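PDB 3BBJ: putative thioesterase II from Thermobifida fusca, which probably hydrolyses acyl thioesters such as acyl-CoAs, with two hotdog-type regions joined in one chain. Local coordinates for residues F147-D152 with S181-G186; Y177-A182 with P230-F235. One frame throughout, in Å; residues are numbered along the deposited sequence.

How the interactions relate
From the N terminus, the chain first passes 147-152, a 3-10 turn leading into strand 151-155, then reaches 177-182 at the end of strand 173-180 and runs straight on into the loop 181-186. Interaction 1 closes the first loop here, with 28 residues between its segments. Interaction 2 closes a longer one of 47 residues when 230-235 opens strand 233-243. The two closures cross rather than nest, overlapping on S181 and A182, and their centres lie about 10 Å apart. Strand 173-180 thus sits between strands 151-155 and 233-243 in an antiparallel arrangement. The probable hydrogen bond from D152 N to D179 O, 2.9 Å, joins the two contacts directly.

Interaction 1: F147-D152 with S181-G186; sequences FLARVD and SARDGG
The R150 guanidinium meets the D184 carboxylate at its edge, nearly coplanar with it, the planes being 25° apart. The grip is side-on: NE of R150 lies 2.6 Å from OD2 of D184, and NH2 of R150 lies 3.2 Å from OD1 of D184, each oxygen using its syn lone pair. R183 NE lies near the same plane, beyond the NH2 corner, while R150 NH2 stands 3.9 Å above one face of the R183 guanidinium, displaced from the centre of the group. D184 and D145, the salt-bridge partner of R183 NH1, probably offset this gathering of positive charge. Bends at chi2 and chi3 fold the R150 chain back so that its head meets D184. Next to the salt bridge, S181 forms an ST motif that overlaps a type I turn from A182 to G185, in the loop leaving strand 173-180 of the presumed hotdog C-terminal region. A chi1 of 72° holds S181 OG between its backbone N and carbonyl carbon, where it accepts from D184 N at 3.1 Å and donates to A149 O at 2.9 Å. The backbone adds S181 N to R150 O, 3.0 Å, and one water donates to both R150 O and D184 OD2. At the strand side, A182 N reaches D152 OD2 at 3.0 Å, from 46° above the carboxylate plane.

Interaction 2: Y177-A182 with P230-F235; sequences YVDLSA and PGPLAF
F235 and V178 cross at about a right angle, the phenyl turning its edge toward the neighbouring strand: V178 N and Y177 C lie near the ring plane, and CD2 of F235 is 4.1 Å from CB of V178. A chi1 of 71° sets the F235 ring between its own backbone N and carbonyl carbon and points its edge at the backbone of 177-178. V178 CG1 also packs against L233 CB, on the face where L233 packs against F194 and L195 of helix 191-198. On the reverse face Y177 lies alongside A234, its CE2 4.0 Å from CB of A234, while its hydroxyl bonds to P127 O. Segments 177-180 and 233-235 pair antiparallel, their N-to-C directions 135° apart, and the helix against one face is consistent with the hotdog fold of the C-terminal region. V178 and L233 are the hydrogen-bonded pair, V178 N to L233 O at 2.7 Å and L233 N to V178 O at 2.8 Å; Y177 and A234 are the non-hydrogen-bonded one. Beyond them D179 OD2 rests 3.3 Å from P232 N, which has no hydrogen to give; the hydrogen bond of OD2 is with S187 OG. D179 OD1 accepts from L180 N at 2.8 Å and from a water that also donates to G231 O. With an alanine in place of D179 the carboxylate is gone, which would probably leave S187 OG and L180 N without this partner and the water without one of its acceptors.

Interaction 1: F147-D152 with S181-G186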
# COMPACT_ATOMS: atom_id res chain seq x y z
N PHE A 147 21.74 12.16 6.00
CA PHE A 147 20.31 12.33 5.77
C PHE A 147 19.62 13.39 6.64
O PHE A 147 18.86 14.21 6.12
CB PHE A 147 19.53 11.01 5.89
CG PHE A 147 18.10 11.18 5.57
CD1 PHE A 147 17.70 11.30 4.25
CD2 PHE A 147 17.16 11.36 6.56
CE1 PHE A 147 16.38 11.52 3.92
CE2 PHE A 147 15.83 11.59 6.24
CZ PHE A 147 15.44 11.66 4.91
N LEU A 148 19.90 13.37 7.94
CA LEU A 148 19.21 14.26 8.90
C LEU A 148 19.31 15.75 8.58
O LEU A 148 18.48 16.54 9.04
CB LEU A 148 19.70 14.01 10.33
CG LEU A 148 19.19 12.74 11.04
CD1 LEU A 148 19.93 12.47 12.32
CD2 LEU A 148 17.70 12.85 11.32
N ALA A 149 20.33 16.11 7.79
CA ALA A 149 20.57 17.51 7.37
C ALA A 149 19.92 17.88 6.03
O ALA A 149 20.05 19.01 5.56
CB ALA A 149 22.07 17.79 7.31
N ARG A 150 19.22 16.91 5.42
CA ARG A 150 18.54 17.10 4.13
C ARG A 150 17.08 17.59 4.29
O ARG A 150 16.47 18.14 3.34
CB ARG A 150 18.55 15.79 3.34
CG ARG A 150 19.94 15.16 3.09
CD ARG A 150 20.79 16.02 2.13
NE ARG A 150 21.38 17.19 2.79
CZ ARG A 150 22.57 17.21 3.41
NH1 ARG A 150 23.36 16.15 3.45
NH2 ARG A 150 22.97 18.33 3.98
N VAL A 151 16.54 17.42 5.49
CA VAL A 151 15.18 17.78 5.80
C VAL A 151 15.09 18.44 7.16
O VAL A 151 15.82 18.06 8.09
CB VAL A 151 14.25 16.53 5.83
CG1 VAL A 151 13.81 16.11 4.42
CG2 VAL A 151 14.95 15.36 6.58
N ASP A 152 14.18 19.40 7.28
CA ASP A 152 13.87 20.04 8.55
C ASP A 152 12.59 19.36 8.99
O ASP A 152 11.65 19.28 8.20
CB ASP A 152 13.65 21.55 8.42
CG ASP A 152 14.92 22.33 8.17
OD1 ASP A 152 16.03 21.79 8.38
OD2 ASP A 152 14.81 23.51 7.75
N SER A 181 15.42 20.85 3.92
CA SER A 181 16.11 21.70 4.88
C SER A 181 16.42 23.13 4.35
O SER A 181 16.67 23.36 3.15
CB SER A 181 17.40 21.02 5.36
OG SER A 181 18.41 21.02 4.35
N ALA A 182 16.40 24.07 5.29
CA ALA A 182 16.81 25.45 5.05
C ALA A 182 18.24 25.43 4.53
O ALA A 182 18.55 26.05 3.53
CB ALA A 182 16.69 26.27 6.34
N ARG A 183 19.09 24.65 5.22
CA ARG A 183 20.49 24.45 4.87
C ARG A 183 20.75 24.13 3.39
O ARG A 183 21.71 24.62 2.80
CB ARG A 183 21.02 23.29 5.71
CG ARG A 183 22.49 22.99 5.51
CD ARG A 183 22.90 21.72 6.21
NE ARG A 183 24.30 21.44 5.96
CZ ARG A 183 25.07 20.69 6.73
NH1 ARG A 183 24.58 20.12 7.83
NH2 ARG A 183 26.34 20.50 6.40
N ASP A 184 19.92 23.27 2.81
CA ASP A 184 20.09 22.81 1.43
C ASP A 184 19.43 23.71 0.40
O ASP A 184 19.50 23.42 -0.81
CB ASP A 184 19.51 21.42 1.26
CG ASP A 184 20.31 20.37 1.96
OD1 ASP A 184 21.32 20.73 2.59
OD2 ASP A 184 19.90 19.18 1.87
N GLY A 185 18.75 24.76 0.87
CA GLY A 185 18.12 25.71 -0.05
C GLY A 185 16.64 26.03 0.13
O GLY A 185 16.04 26.59 -0.78
N GLY A 186 16.07 25.71 1.29
CA GLY A 186 14.69 26.08 1.61
C GLY A 186 13.66 25.09 1.09
O GLY A 186 13.99 24.03 0.53
O HOH W 1 17.72 17.96 0.52

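Interaction 2: Y177-A182 with P230-F235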
# COMPACT_ATOMS: atom_id res chain seq x y z
N TYR A 177 5.59 18.94 11.25
CA TYR A 177 5.79 19.47 9.91
C TYR A 177 7.13 19.00 9.35
O TYR A 177 8.10 18.82 10.08
CB TYR A 177 5.71 21.00 9.96
CG TYR A 177 4.39 21.46 10.54
CD1 TYR A 177 4.17 21.43 11.91
CD2 TYR A 177 3.35 21.89 9.71
CE1 TYR A 177 2.97 21.81 12.46
CE2 TYR A 177 2.13 22.28 10.24
CZ TYR A 177 1.95 22.24 11.62
OH TYR A 177 0.75 22.62 12.18
N VAL A 178 7.15 18.78 8.04
CA VAL A 178 8.36 18.35 7.35
C VAL A 178 8.51 19.08 6.04
O VAL A 178 7.52 19.41 5.38
CB VAL A 178 8.34 16.85 7.06
CG1 VAL A 178 7.07 16.43 6.18
CG2 VAL A 178 9.65 16.43 6.42
N ASP A 179 9.77 19.32 5.66
CA ASP A 179 10.11 19.97 4.40
C ASP A 179 11.59 19.73 4.15
O ASP A 179 12.30 19.26 5.04
CB ASP A 179 9.83 21.48 4.50
CG ASP A 179 9.55 22.14 3.13
OD1 ASP A 179 9.88 21.55 2.07
OD2 ASP A 179 8.99 23.26 3.13
N LEU A 180 12.05 20.03 2.95
CA LEU A 180 13.48 20.07 2.65
C LEU A 180 14.16 21.09 3.57
O LEU A 180 13.55 22.08 3.97
CB LEU A 180 13.72 20.45 1.19
CG LEU A 180 13.22 19.46 0.12
CD1 LEU A 180 13.37 20.04 -1.28
CD2 LEU A 180 13.97 18.15 0.26
N SER A 181 15.42 20.85 3.92
CA SER A 181 16.11 21.70 4.88
C SER A 181 16.42 23.13 4.35
O SER A 181 16.67 23.36 3.15
CB SER A 181 17.40 21.02 5.36
OG SER A 181 18.41 21.02 4.35
N ALA A 182 16.40 24.07 5.29
CA ALA A 182 16.81 25.45 5.05
C ALA A 182 18.24 25.43 4.53
O ALA A 182 18.55 26.05 3.53
CB ALA A 182 16.69 26.27 6.34
N PRO A 230 3.19 24.74 -2.80
CA PRO A 230 4.47 24.69 -2.09
C PRO A 230 4.40 25.07 -0.62
O PRO A 230 3.50 25.80 -0.20
CB PRO A 230 5.35 25.68 -2.87
CG PRO A 230 4.78 25.68 -4.26
CD PRO A 230 3.29 25.53 -4.05
N GLY A 231 5.34 24.53 0.16
CA GLY A 231 5.45 24.82 1.58
C GLY A 231 5.57 23.56 2.40
O GLY A 231 5.43 22.44 1.87
N PRO A 232 5.82 23.72 3.72
CA PRO A 232 6.01 22.58 4.58
C PRO A 232 4.75 21.71 4.64
O PRO A 232 3.63 22.23 4.57
CB PRO A 232 6.30 23.21 5.95
CG PRO A 232 5.74 24.55 5.88
CD PRO A 232 5.92 24.98 4.47
N LEU A 233 4.95 20.41 4.77
CA LEU A 233 3.82 19.49 4.88
C LEU A 233 3.62 19.10 6.33
O LEU A 233 4.59 18.86 7.05
CB LEU A 233 4.08 18.25 4.01
CG LEU A 233 4.20 18.63 2.53
CD1 LEU A 233 4.81 17.52 1.68
CD2 LEU A 233 2.84 19.04 2.00
N ALA A 234 2.36 19.08 6.76
CA ALA A 234 1.98 18.52 8.05
C ALA A 234 1.97 16.99 7.90
O ALA A 234 1.46 16.48 6.88
CB ALA A 234 0.59 19.01 8.47
N PHE A 235 2.50 16.27 8.89
CA PHE A 235 2.58 14.82 8.83
C PHE A 235 2.02 14.17 10.08
O PHE A 235 1.94 14.79 11.13
CB PHE A 235 4.02 14.34 8.64
CG PHE A 235 4.93 14.53 9.87
CD1 PHE A 235 4.97 13.58 10.89
CD2 PHE A 235 5.75 15.64 9.98
CE1 PHE A 235 5.78 13.77 12.01
CE2 PHE A 235 6.58 15.82 11.09
CZ PHE A 235 6.58 14.88 12.10
O HOH W 2 7.20 20.95 0.60